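Osmolarity sensor protein EnvZ (Escherichia coli, PDB 5XGA) is a sensor histidine kinase (EC 2.7.13.3) whose periplasmic domain, the part in this crystal, probably takes part in sensing changes in osmolarity. Local coordinates at residues R45-Y48 against R49-I53; V93-S96 against S97-W101; E59-E63 against A64-W68. All coordinates share one frame; numbering follows the deposited sequence.

Interaction 1: residues R45-Y48 against R49-I53. With CPS (3-[(3-cholamidopropyl)dimethylammonio]-1-propanesulfonate), chain C.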
ATOM      1  N   ARG A  45       1.838  14.136  -1.189  1.00 26.43           N
ATOM      2  CA  ARG A  45       2.990  14.113  -2.081  1.00 30.36           C
ATOM      3  C   ARG A  45       4.179  13.399  -1.452  1.00 27.23           C
ATOM      4  O   ARG A  45       4.852  12.610  -2.108  1.00 27.51           O
ATOM      5  CB  ARG A  45       3.388  15.536  -2.479  1.00 30.77           C
ATOM      6  CG  ARG A  45       2.532  16.127  -3.576  1.00 33.78           C
ATOM      7  CD  ARG A  45       3.105  17.436  -4.093  1.00 37.33           C
ATOM      8  NE  ARG A  45       3.087  18.481  -3.072  1.00 37.33           N
ATOM      9  CZ  ARG A  45       2.097  19.356  -2.906  1.00 44.58           C
ATOM     10  NH1 ARG A  45       1.027  19.315  -3.691  1.00 46.90           N
ATOM     11  NH2 ARG A  45       2.173  20.277  -1.951  1.00 41.34           N
ATOM     12  N   GLU A  46       4.439  13.659  -0.173  1.00 27.43           N
ATOM     13  CA  GLU A  46       5.608  13.060   0.474  1.00 29.64           C
ATOM     14  C   GLU A  46       5.402  11.569   0.775  1.00 27.82           C
ATOM     15  O   GLU A  46       6.332  10.771   0.657  1.00 27.51           O
ATOM     16  CB  GLU A  46       5.954  13.818   1.755  1.00 31.54           C
ATOM     17  CG  GLU A  46       7.402  13.649   2.185  1.00 43.22           C
ATOM     18  CD  GLU A  46       8.388  13.994   1.079  1.00 48.42           C
ATOM     19  OE1 GLU A  46       8.937  13.063   0.441  1.00 54.90           O
ATOM     20  OE2 GLU A  46       8.617  15.199   0.843  1.00 54.89           O
ATOM     21  N   ILE A  47       4.192  11.188   1.170  1.00 19.52           N
ATOM     22  CA  ILE A  47       3.867   9.764   1.361  1.00 20.82           C
ATOM     23  C   ILE A  47       4.101   8.962   0.085  1.00 19.87           C
ATOM     24  O   ILE A  47       4.716   7.888   0.110  1.00 24.02           O
ATOM     25  CB  ILE A  47       2.395   9.549   1.778  1.00 22.46           C
ATOM     26  CG1 ILE A  47       2.190   9.945   3.240  1.00 26.10           C
ATOM     27  CG2 ILE A  47       2.010   8.075   1.572  1.00 19.31           C
ATOM     28  CD1 ILE A  47       0.701  10.090   3.664  1.00 26.34           C
ATOM     29  N   TYR A  48       3.586   9.485  -1.024  1.00 19.51           N
ATOM     30  CA  TYR A  48       3.755   8.841  -2.322  1.00 23.11           C
ATOM     31  C   TYR A  48       5.241   8.635  -2.617  1.00 24.59           C
ATOM     32  O   TYR A  48       5.665   7.543  -2.951  1.00 21.20           O
ATOM     33  CB  TYR A  48       3.105   9.664  -3.435  1.00 21.14           C
ATOM     34  CG  TYR A  48       2.980   8.892  -4.745  1.00 24.93           C
ATOM     35  CD1 TYR A  48       1.860   8.111  -5.005  1.00 21.14           C
ATOM     36  CD2 TYR A  48       3.990   8.926  -5.704  1.00 27.40           C
ATOM     37  CE1 TYR A  48       1.745   7.386  -6.182  1.00 25.05           C
ATOM     38  CE2 TYR A  48       3.879   8.210  -6.897  1.00 25.78           C
ATOM     39  CZ  TYR A  48       2.753   7.442  -7.125  1.00 25.55           C
ATOM     40  OH  TYR A  48       2.621   6.727  -8.296  1.00 22.86           O
ATOM     41  N   ARG A  49       6.041   9.681  -2.469  1.00 24.99           N
ATOM     42  CA  ARG A  49       7.468   9.539  -2.741  1.00 24.70           C
ATOM     43  C   ARG A  49       8.177   8.615  -1.764  1.00 26.12           C
ATOM     44  O   ARG A  49       8.917   7.721  -2.173  1.00 30.68           O
ATOM     45  CB  ARG A  49       8.137  10.909  -2.742  1.00 32.53           C
ATOM     46  CG  ARG A  49       7.739  11.761  -3.914  1.00 36.90           C
ATOM     47  CD  ARG A  49       8.605  13.005  -4.015  1.00 45.47           C
ATOM     48  NE  ARG A  49       7.862  14.118  -4.594  1.00 52.28           N
ATOM     49  CZ  ARG A  49       7.435  15.170  -3.901  1.00 52.41           C
ATOM     50  NH1 ARG A  49       7.695  15.263  -2.598  1.00 47.57           N
ATOM     51  NH2 ARG A  49       6.758  16.132  -4.513  1.00 53.12           N
ATOM     52  N   GLU A  50       7.958   8.824  -0.472  1.00 22.85           N
ATOM     53  CA  GLU A  50       8.635   8.033   0.549  1.00 29.30           C
ATOM     54  C   GLU A  50       8.275   6.544   0.455  1.00 34.02           C
ATOM     55  O   GLU A  50       9.105   5.682   0.736  1.00 27.06           O
ATOM     56  CB  GLU A  50       8.300   8.573   1.944  1.00 33.07           C
ATOM     57  CG  GLU A  50       9.066   7.905   3.075  1.00 48.16           C
ATOM     58  CD  GLU A  50      10.575   8.106   2.974  1.00 53.37           C
ATOM     59  OE1 GLU A  50      11.009   9.159   2.456  1.00 51.93           O
ATOM     60  OE2 GLU A  50      11.325   7.204   3.411  1.00 49.82           O
ATOM     61  N   LEU A  51       7.047   6.228   0.051  1.00 24.94           N
ATOM     62  CA  LEU A  51       6.700   4.819  -0.083  1.00 26.46           C
ATOM     63  C   LEU A  51       7.395   4.176  -1.273  1.00 28.07           C
ATOM     64  O   LEU A  51       7.515   2.957  -1.333  1.00 30.74           O
ATOM     65  CB  LEU A  51       5.198   4.633  -0.219  1.00 19.46           C
ATOM     66  CG  LEU A  51       4.385   4.763   1.058  1.00 25.43           C
ATOM     67  CD1 LEU A  51       2.904   4.733   0.693  1.00 25.87           C
ATOM     68  CD2 LEU A  51       4.717   3.641   2.003  1.00 26.11           C
ATOM     69  N   GLY A  52       7.827   4.987  -2.234  1.00 25.88           N
ATOM     70  CA  GLY A  52       8.412   4.436  -3.452  1.00 23.22           C
ATOM     71  C   GLY A  52       7.396   3.670  -4.294  1.00 25.75           C
ATOM     72  O   GLY A  52       7.705   2.645  -4.910  1.00 22.32           O
ATOM     73  N   ILE A  53       6.169   4.169  -4.327  1.00 23.45           N
ATOM     74  CA  ILE A  53       5.124   3.549  -5.119  1.00 23.37           C
ATOM     75  C   ILE A  53       5.445   3.638  -6.606  1.00 24.59           C
ATOM     76  O   ILE A  53       5.790   4.712  -7.105  1.00 21.81           O
ATOM     77  CB  ILE A  53       3.762   4.215  -4.859  1.00 25.56           C
ATOM     78  CG1 ILE A  53       3.199   3.766  -3.508  1.00 23.85           C
ATOM     79  CG2 ILE A  53       2.774   3.939  -6.018  1.00 21.36           C
ATOM     80  CD1 ILE A  53       2.064   4.640  -2.997  1.00 23.60           C
TER
HETATM   81  C1  CPS C 202      -0.501  15.795  -5.590  1.00 56.19           C
HETATM   82  C2  CPS C 202      -0.633  14.305  -5.330  1.00 48.10           C
HETATM   83  C3  CPS C 202       1.280  13.314  -6.768  1.00 53.98           C
HETATM   84  C4  CPS C 202       1.661  12.774  -8.147  1.00 50.49           C
HETATM   85  C5  CPS C 202       0.794  11.625  -8.630  1.00 56.09           C
HETATM   86  C6  CPS C 202      -0.611  11.678  -8.095  1.00 45.51           C
HETATM   87  C7  CPS C 202      -1.114  10.311  -8.433  1.00 49.00           C
HETATM   88  C8  CPS C 202      -0.841  10.436  -9.910  1.00 46.32           C
HETATM   89  C9  CPS C 202       0.246  11.517 -10.057  1.00 52.95           C
HETATM   90  C10 CPS C 202       1.549  10.364  -8.256  1.00 49.25           C
HETATM   91  C11 CPS C 202       0.411  13.910  -4.319  1.00 50.77           C
HETATM   92  C12 CPS C 202      -1.120  16.734  -4.557  1.00 53.68           C
HETATM   93  C13 CPS C 202      -2.563  16.428  -4.215  1.00 48.45           C
HETATM   94  C14 CPS C 202      -3.020  15.193  -4.965  1.00 47.19           C
HETATM   95  C15 CPS C 202      -2.045  14.053  -4.761  1.00 49.91           C
HETATM   96  C16 CPS C 202      -2.690  12.764  -5.211  1.00 48.60           C
HETATM   97  C17 CPS C 202      -2.363  12.498  -6.656  1.00 48.39           C
HETATM   98  C18 CPS C 202      -0.885  12.194  -6.713  1.00 45.44           C
HETATM   99  C19 CPS C 202      -0.214  13.523  -6.588  1.00 47.27           C
HETATM  100  C20 CPS C 202       1.151  11.199 -11.264  1.00 46.36           C
HETATM  101  C21 CPS C 202       2.426  12.042 -11.368  1.00 51.23           C
HETATM  102  C22 CPS C 202       0.402  11.206 -12.602  1.00 52.47           C
HETATM  103  C23 CPS C 202      -0.262   9.901 -13.046  1.00 51.52           C
HETATM  104  C24 CPS C 202      -0.860  10.001 -14.452  1.00 57.63           C
HETATM  105  C25 CPS C 202      -1.579   7.665 -14.300  1.00 56.88           C
HETATM  106  C26 CPS C 202      -1.087   6.461 -15.110  1.00 55.34           C
HETATM  107  C27 CPS C 202      -1.704   6.410 -16.512  1.00 58.54           C
HETATM  108  C28 CPS C 202      -2.645   4.365 -15.761  1.00 56.13           C
HETATM  109  C29 CPS C 202      -4.020   6.288 -15.982  1.00 68.48           C
HETATM  110  C30 CPS C 202      -3.204   5.298 -17.990  1.00 66.05           C
HETATM  111  N1  CPS C 202      -1.457   8.942 -14.994  1.00 56.59           N
HETATM  112  N2  CPS C 202      -2.897   5.558 -16.571  1.00 61.29           N
HETATM  113  O1  CPS C 202      -0.811  11.025 -15.118  1.00 63.95           O
HETATM  114  O2  CPS C 202      -3.341  17.585  -4.502  1.00 53.05           O
HETATM  115  O3  CPS C 202      -2.641  13.654  -7.439  1.00 38.96           O
HETATM  116  O4  CPS C 202       1.683  13.835  -9.072  1.00 58.02           O
HETATM  117  O   HOH W   1       6.879   6.772  -5.514  1.00 24.47           O
HETATM  118  O   HOH W   2       5.052   6.154  -9.322  1.00 26.08           O

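Interaction 2: residues V93-S96 against S97-W101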
ATOM      1  N   VAL A  93       7.718 -12.599  -2.375  1.00 43.14           N
ATOM      2  CA  VAL A  93       8.714 -12.836  -1.341  1.00 53.67           C
ATOM      3  C   VAL A  93      10.026 -13.217  -1.998  1.00 56.11           C
ATOM      4  O   VAL A  93      11.017 -13.502  -1.325  1.00 63.50           O
ATOM      5  CB  VAL A  93       8.260 -13.917  -0.349  1.00 53.49           C
ATOM      6  CG1 VAL A  93       7.194 -13.348   0.587  1.00 53.00           C
ATOM      7  CG2 VAL A  93       7.737 -15.140  -1.094  1.00 58.72           C
ATOM      8  N   ASN A  94      10.019 -13.209  -3.327  1.00 58.47           N
ATOM      9  CA  ASN A  94      11.255 -13.236  -4.094  1.00 60.65           C
ATOM     10  C   ASN A  94      11.983 -11.917  -3.869  1.00 62.68           C
ATOM     11  O   ASN A  94      11.419 -10.984  -3.284  1.00 61.45           O
ATOM     12  CB  ASN A  94      10.987 -13.459  -5.593  1.00 59.06           C
ATOM     13  CG  ASN A  94       9.516 -13.731  -5.904  1.00 60.63           C
ATOM     14  OD1 ASN A  94       8.729 -14.100  -5.026  1.00 55.45           O
ATOM     15  ND2 ASN A  94       9.143 -13.553  -7.169  1.00 58.79           N
ATOM     16  N   LYS A  95      13.229 -11.842  -4.331  1.00 65.37           N
ATOM     17  CA  LYS A  95      14.073 -10.669  -4.112  1.00 63.35           C
ATOM     18  C   LYS A  95      14.452 -10.584  -2.632  1.00 68.83           C
ATOM     19  O   LYS A  95      15.017  -9.586  -2.177  1.00 71.68           O
ATOM     20  CB  LYS A  95      13.364  -9.386  -4.571  1.00 64.52           C
ATOM     21  CG  LYS A  95      12.841  -9.437  -6.003  1.00 61.67           C
ATOM     22  CD  LYS A  95      11.718  -8.429  -6.236  1.00 52.57           C
ATOM     23  CE  LYS A  95      12.239  -7.118  -6.815  1.00 51.38           C
ATOM     24  NZ  LYS A  95      13.202  -6.438  -5.908  1.00 54.55           N
ATOM     25  N   SER A  96      14.129 -11.643  -1.890  1.00 66.21           N
ATOM     26  CA  SER A  96      14.455 -11.772  -0.467  1.00 67.04           C
ATOM     27  C   SER A  96      13.829 -10.669   0.409  1.00 60.75           C
ATOM     28  O   SER A  96      13.313 -10.954   1.496  1.00 62.45           O
ATOM     29  CB  SER A  96      15.975 -11.800  -0.275  1.00 67.59           C
ATOM     30  OG  SER A  96      16.323 -12.348   0.989  1.00 65.43           O
ATOM     31  N   SER A  97      13.890  -9.418  -0.044  1.00 58.52           N
ATOM     32  CA  SER A  97      13.158  -8.338   0.614  1.00 50.09           C
ATOM     33  C   SER A  97      11.805  -8.206  -0.073  1.00 36.77           C
ATOM     34  O   SER A  97      11.743  -7.963  -1.272  1.00 38.29           O
ATOM     35  CB  SER A  97      13.931  -7.019   0.559  1.00 51.29           C
ATOM     36  OG  SER A  97      13.363  -6.060   1.440  1.00 46.36           O
ATOM     37  N   PRO A  98      10.714  -8.387   0.685  1.00 35.12           N
ATOM     38  CA  PRO A  98       9.387  -8.520   0.082  1.00 29.00           C
ATOM     39  C   PRO A  98       8.995  -7.311  -0.773  1.00 28.79           C
ATOM     40  O   PRO A  98       9.449  -6.187  -0.519  1.00 25.64           O
ATOM     41  CB  PRO A  98       8.452  -8.638   1.299  1.00 36.72           C
ATOM     42  CG  PRO A  98       9.324  -8.930   2.457  1.00 38.52           C
ATOM     43  CD  PRO A  98      10.644  -8.300   2.153  1.00 42.50           C
ATOM     44  N   VAL A  99       8.170  -7.565  -1.784  1.00 28.48           N
ATOM     45  CA  VAL A  99       7.556  -6.516  -2.574  1.00 25.64           C
ATOM     46  C   VAL A  99       6.043  -6.693  -2.502  1.00 27.77           C
ATOM     47  O   VAL A  99       5.524  -7.766  -2.819  1.00 26.83           O
ATOM     48  CB  VAL A  99       8.044  -6.553  -4.027  1.00 25.25           C
ATOM     49  CG1 VAL A  99       7.327  -5.499  -4.869  1.00 24.40           C
ATOM     50  CG2 VAL A  99       9.541  -6.334  -4.074  1.00 35.88           C
ATOM     51  N   VAL A 100       5.334  -5.661  -2.053  1.00 24.07           N
ATOM     52  CA  VAL A 100       3.880  -5.741  -1.947  1.00 19.02           C
ATOM     53  C   VAL A 100       3.240  -5.250  -3.236  1.00 19.34           C
ATOM     54  O   VAL A 100       3.655  -4.233  -3.807  1.00 21.07           O
ATOM     55  CB  VAL A 100       3.339  -4.921  -0.752  1.00 27.02           C
ATOM     56  CG1 VAL A 100       1.801  -4.820  -0.815  1.00 20.86           C
ATOM     57  CG2 VAL A 100       3.802  -5.539   0.563  1.00 23.73           C
ATOM     58  N   TRP A 101       2.267  -6.013  -3.714  1.00 18.60           N
ATOM     59  CA  TRP A 101       1.478  -5.645  -4.877  1.00 17.06           C
ATOM     60  C   TRP A 101       0.044  -5.436  -4.400  1.00 20.05           C
ATOM     61  O   TRP A 101      -0.517  -6.310  -3.751  1.00 18.74           O
ATOM     62  CB  TRP A 101       1.546  -6.730  -5.957  1.00 18.95           C
ATOM     63  CG  TRP A 101       2.888  -6.827  -6.620  1.00 21.84           C
ATOM     64  CD1 TRP A 101       3.962  -7.570  -6.212  1.00 27.66           C
ATOM     65  CD2 TRP A 101       3.295  -6.153  -7.815  1.00 19.15           C
ATOM     66  NE1 TRP A 101       5.017  -7.389  -7.077  1.00 21.85           N
ATOM     67  CE2 TRP A 101       4.627  -6.527  -8.074  1.00 26.81           C
ATOM     68  CE3 TRP A 101       2.656  -5.268  -8.693  1.00 23.40           C
ATOM     69  CZ2 TRP A 101       5.334  -6.047  -9.176  1.00 27.41           C
ATOM     70  CZ3 TRP A 101       3.355  -4.792  -9.786  1.00 28.64           C
ATOM     71  CH2 TRP A 101       4.684  -5.179 -10.018  1.00 24.46           C
TER

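Interaction 3: residues E59-E63 against A64-W68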
ATOM      1  N   GLU A  59      -0.827  -5.636 -17.643  1.00 40.37           N
ATOM      2  CA  GLU A  59       0.112  -6.345 -18.510  1.00 40.65           C
ATOM      3  C   GLU A  59       1.540  -6.215 -17.977  1.00 43.93           C
ATOM      4  O   GLU A  59       2.236  -7.219 -17.791  1.00 43.76           O
ATOM      5  CB  GLU A  59       0.024  -5.808 -19.944  1.00 43.83           C
ATOM      6  CG  GLU A  59       1.032  -6.421 -20.915  1.00 58.31           C
ATOM      7  CD  GLU A  59       1.042  -5.730 -22.274  1.00 63.61           C
ATOM      8  OE1 GLU A  59      -0.038  -5.286 -22.722  1.00 61.75           O
ATOM      9  OE2 GLU A  59       2.128  -5.625 -22.888  1.00 63.86           O
ATOM     10  N   ALA A  60       1.959  -4.978 -17.715  1.00 41.49           N
ATOM     11  CA  ALA A  60       3.302  -4.693 -17.212  1.00 34.47           C
ATOM     12  C   ALA A  60       3.553  -5.370 -15.881  1.00 36.15           C
ATOM     13  O   ALA A  60       4.620  -5.943 -15.656  1.00 39.30           O
ATOM     14  CB  ALA A  60       3.505  -3.204 -17.085  1.00 31.32           C
ATOM     15  N   ALA A  61       2.566  -5.305 -14.992  1.00 31.86           N
ATOM     16  CA  ALA A  61       2.681  -5.932 -13.678  1.00 28.26           C
ATOM     17  C   ALA A  61       2.958  -7.420 -13.786  1.00 33.76           C
ATOM     18  O   ALA A  61       3.815  -7.960 -13.081  1.00 33.85           O
ATOM     19  CB  ALA A  61       1.422  -5.714 -12.876  1.00 32.75           C
ATOM     20  N   GLU A  62       2.207  -8.082 -14.657  1.00 36.05           N
ATOM     21  CA  GLU A  62       2.317  -9.526 -14.798  1.00 48.37           C
ATOM     22  C   GLU A  62       3.724  -9.927 -15.232  1.00 49.78           C
ATOM     23  O   GLU A  62       4.123 -11.080 -15.090  1.00 60.47           O
ATOM     24  CB  GLU A  62       1.264 -10.050 -15.782  1.00 45.95           C
ATOM     25  CG  GLU A  62      -0.165  -9.976 -15.230  1.00 50.52           C
ATOM     26  CD  GLU A  62      -1.209 -10.527 -16.192  1.00 70.56           C
ATOM     27  OE1 GLU A  62      -1.026 -10.386 -17.420  1.00 75.03           O
ATOM     28  OE2 GLU A  62      -2.215 -11.105 -15.722  1.00 73.65           O
ATOM     29  N   GLU A  63       4.491  -8.964 -15.724  1.00 49.53           N
ATOM     30  CA  GLU A  63       5.859  -9.239 -16.154  1.00 49.14           C
ATOM     31  C   GLU A  63       6.919  -8.741 -15.163  1.00 54.27           C
ATOM     32  O   GLU A  63       8.066  -9.184 -15.206  1.00 60.66           O
ATOM     33  CB  GLU A  63       6.100  -8.620 -17.540  1.00 55.41           C
ATOM     34  CG  GLU A  63       5.150  -9.136 -18.626  1.00 55.80           C
ATOM     35  CD  GLU A  63       5.236  -8.346 -19.926  1.00 62.23           C
ATOM     36  OE1 GLU A  63       6.080  -7.426 -20.016  1.00 59.67           O
ATOM     37  OE2 GLU A  63       4.450  -8.641 -20.855  1.00 61.56           O
ATOM     38  N   ALA A  64       6.549  -7.843 -14.258  1.00 40.22           N
ATOM     39  CA  ALA A  64       7.556  -7.174 -13.434  1.00 41.07           C
ATOM     40  C   ALA A  64       7.743  -7.814 -12.057  1.00 45.04           C
ATOM     41  O   ALA A  64       8.625  -7.406 -11.287  1.00 44.95           O
ATOM     42  CB  ALA A  64       7.209  -5.719 -13.278  1.00 42.08           C
ATOM     43  N   GLY A  65       6.920  -8.809 -11.747  1.00 34.06           N
ATOM     44  CA  GLY A  65       7.038  -9.519 -10.484  1.00 33.92           C
ATOM     45  C   GLY A  65       5.707  -9.995  -9.935  1.00 33.94           C
ATOM     46  O   GLY A  65       5.656 -10.836  -9.038  1.00 33.86           O
ATOM     47  N   LEU A  66       4.625  -9.449 -10.473  1.00 30.89           N
ATOM     48  CA  LEU A  66       3.293  -9.808 -10.009  1.00 31.61           C
ATOM     49  C   LEU A  66       3.036 -11.300 -10.172  1.00 36.43           C
ATOM     50  O   LEU A  66       2.366 -11.919  -9.355  1.00 34.65           O
ATOM     51  CB  LEU A  66       2.236  -9.012 -10.765  1.00 28.64           C
ATOM     52  CG  LEU A  66       0.797  -9.384 -10.415  1.00 34.85           C
ATOM     53  CD1 LEU A  66       0.521  -9.102  -8.948  1.00 33.70           C
ATOM     54  CD2 LEU A  66      -0.168  -8.632 -11.304  1.00 31.60           C
ATOM     55  N   ARG A  67       3.587 -11.889 -11.226  1.00 42.55           N
ATOM     56  CA  ARG A  67       3.252 -13.269 -11.544  1.00 41.42           C
ATOM     57  C   ARG A  67       3.746 -14.247 -10.487  1.00 45.97           C
ATOM     58  O   ARG A  67       3.156 -15.306 -10.297  1.00 54.01           O
ATOM     59  CB  ARG A  67       3.800 -13.640 -12.918  1.00 59.98           C
ATOM     60  CG  ARG A  67       2.819 -13.347 -14.048  1.00 65.08           C
ATOM     61  CD  ARG A  67       1.887 -14.514 -14.283  1.00 62.59           C
ATOM     62  NE  ARG A  67       2.637 -15.756 -14.442  1.00 73.49           N
ATOM     63  CZ  ARG A  67       3.120 -16.202 -15.599  1.00 79.04           C
ATOM     64  NH1 ARG A  67       2.928 -15.512 -16.717  1.00 79.05           N
ATOM     65  NH2 ARG A  67       3.794 -17.342 -15.640  1.00 74.52           N
ATOM     66  N   TRP A  68       4.809 -13.880  -9.780  1.00 44.50           N
ATOM     67  CA  TRP A  68       5.351 -14.736  -8.731  1.00 44.44           C
ATOM     68  C   TRP A  68       4.724 -14.409  -7.378  1.00 42.79           C
ATOM     69  O   TRP A  68       4.906 -15.131  -6.398  1.00 46.53           O
ATOM     70  CB  TRP A  68       6.870 -14.583  -8.658  1.00 53.41           C
ATOM     71  CG  TRP A  68       7.523 -14.474 -10.011  1.00 61.54           C
ATOM     72  CD1 TRP A  68       8.445 -13.545 -10.409  1.00 60.07           C
ATOM     73  CD2 TRP A  68       7.283 -15.313 -11.150  1.00 68.98           C
ATOM     74  NE1 TRP A  68       8.802 -13.762 -11.721  1.00 70.62           N
ATOM     75  CE2 TRP A  68       8.101 -14.841 -12.199  1.00 75.17           C
ATOM     76  CE3 TRP A  68       6.458 -16.423 -11.383  1.00 72.73           C
ATOM     77  CZ2 TRP A  68       8.117 -15.439 -13.463  1.00 78.06           C
ATOM     78  CZ3 TRP A  68       6.476 -17.017 -12.641  1.00 73.69           C
ATOM     79  CH2 TRP A  68       7.300 -16.523 -13.663  1.00 77.49           C
TER

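Interaction 1: residues R45-Y48 against R49-I53
The Tyr48 ring is held between a detergent and an isoleucine. CPS C10, a methyl of the steroid, lies over one face and comes within 3.4 Å of Tyr48 CZ. Ile53 takes the opposite face with a CH-pi contact: its CB stands 4.2 Å from the ring centroid, 19° off the normal. The two side chains cross at about a right angle, and Ile53 CG2 touches Tyr48 CE1 at 3.6 Å. Tyr48 CG is anti to the backbone N (chi1 -167°), which presents one face of the ring to the C10 methyl. A second flat group, the Arg49 guanidinium, has Arg45 O over one face and the Glu46 carboxylate at its edge. Its salt bridge is long, 3.6 Å from Arg49 NH1 to Glu46 OE2, and the two planes are 60° apart. Arg45 and Arg49 run side by side, so the glutamate probably eases the closeness of two positive charges. Arg45 also meets the steroid, through CG.

These residues form the last turns of helix 41-51, which closes in a Schellman motif. Arg45 and Tyr48 line a CPS pocket, with Arg44 and Ile110. Gly52 has positive phi; Gly52 N bonds to Arg49 O at 2.9 Å and makes a weak bond to Tyr48 O. Beyond it, water 1 donates to both Tyr48 O and Ile53 O. Water 2 joins Ile53 O to Tyr48 OH, at 2.7 Å from each. Replacing Tyr48 by an alanine is likely to open a gap between Ile53 and the steroid and to leave water 2 without its hydroxyl partner.

Elsewhere on the helix, Ile47 CG2 packs on Leu51 CD1 at 3.6 Å. Ile47 and Leu51 also touch Glu20 of helix 10-24, while Ile53 reaches Val112 and Val114 of strand 110-115.

Interaction 2: residues V93-S96 against S97-W101
Lys95 and Val99 make the side-chain contact in this turn, which links strand 87-92 to strand 99-104. Two residues lead into it. Val93 follows the first strand. Asn94 comes next; its CB points away from residues 97-101, and its side chain touches Trp68.

Lys95 has positive phi (70°), and its CB points toward the returning chain. The side chain crosses Val99 at a slant, and its CD meets Val99 CG2 at 3.7 Å. CE of Lys95 lies near the same methyl, 3.9 Å from Val99 CG2. Bends at chi3 and chi4 fold the end of the lysine over this branch of the valine. Arg113 of strand 110-115 touches both side chains.

Ser96 also has positive phi (60°) and carries the chain round to Ser97. The approach of Ser97 N to Lys95 O is too tight in the model to be relied on. Past Pro98, Val99 pairs through its backbone with Glu92, joining the two strands of the hairpin.

The contact across the turn is therefore mainly apolar: the lysine gives its methylene groups to the valine, and its ammonium group gains no charged partner from residues 97-101.

Interaction 3: residues E59-E63 against A64-W68
Ala61 O accepts from Ala64 N and Leu66 N at the C-terminus of helix 58-64, which ends at a glycine of positive phi and turns into the loop before strand 70-71. Ala64 N donates at 3.0 Å to Ala61 O, from above the carbonyl plane and at a C=O...N angle of 113°. Leu66 N donates to Ala61 O at 3.1 Å from the opposite face of that plane, tilted 30° from it. Ala61 O thus accepts from three successive backbone N-H groups, those of Ala64, Gly65 and Leu66, the glycine's only weakly.

Gly65 is the residue that leaves the helical path, and a side chain there would collide with Ala64 O. One residue before the Ala64 bond, Glu63 N donates to Ala60 O at 3.0 Å. Ala60 N is satisfied by Ser57 OG at the start of the helix. After the glycine, Trp68 N bonds back to Gly65 O.

Leu66 folds back against the helix. Both Ala61 and Leu66 also touch Trp101 and Trp111 of the central sheet, so the helix end and the loop share one apolar patch. With Leu66 CG anti to the backbone N (chi1 176°), Leu66 CD2 reaches Ala61 CB at 3.7 Å.

Overall arrangement
Interactions 1 and 3 both lie where a helix ends at a glycine of positive phi, but on different helices, with centres about 21 Å apart. Interaction 2 is a surface turn between two strands of the five-stranded sheet. The other two are partly buried. Chemistry follows place: interaction 1 combines a salt bridge, a ring between detergent and isoleucine, and two bridging waters, interaction 2 is mainly aliphatic, and interaction 3 gathers backbone bonds on one carbonyl. Interactions 2 and 3 touch, chiefly through Trp101, whose ring packs on Ala61, Gly65 and Leu66. Interaction 1 touches neither, though strand 110-115 is met by side chains from all three.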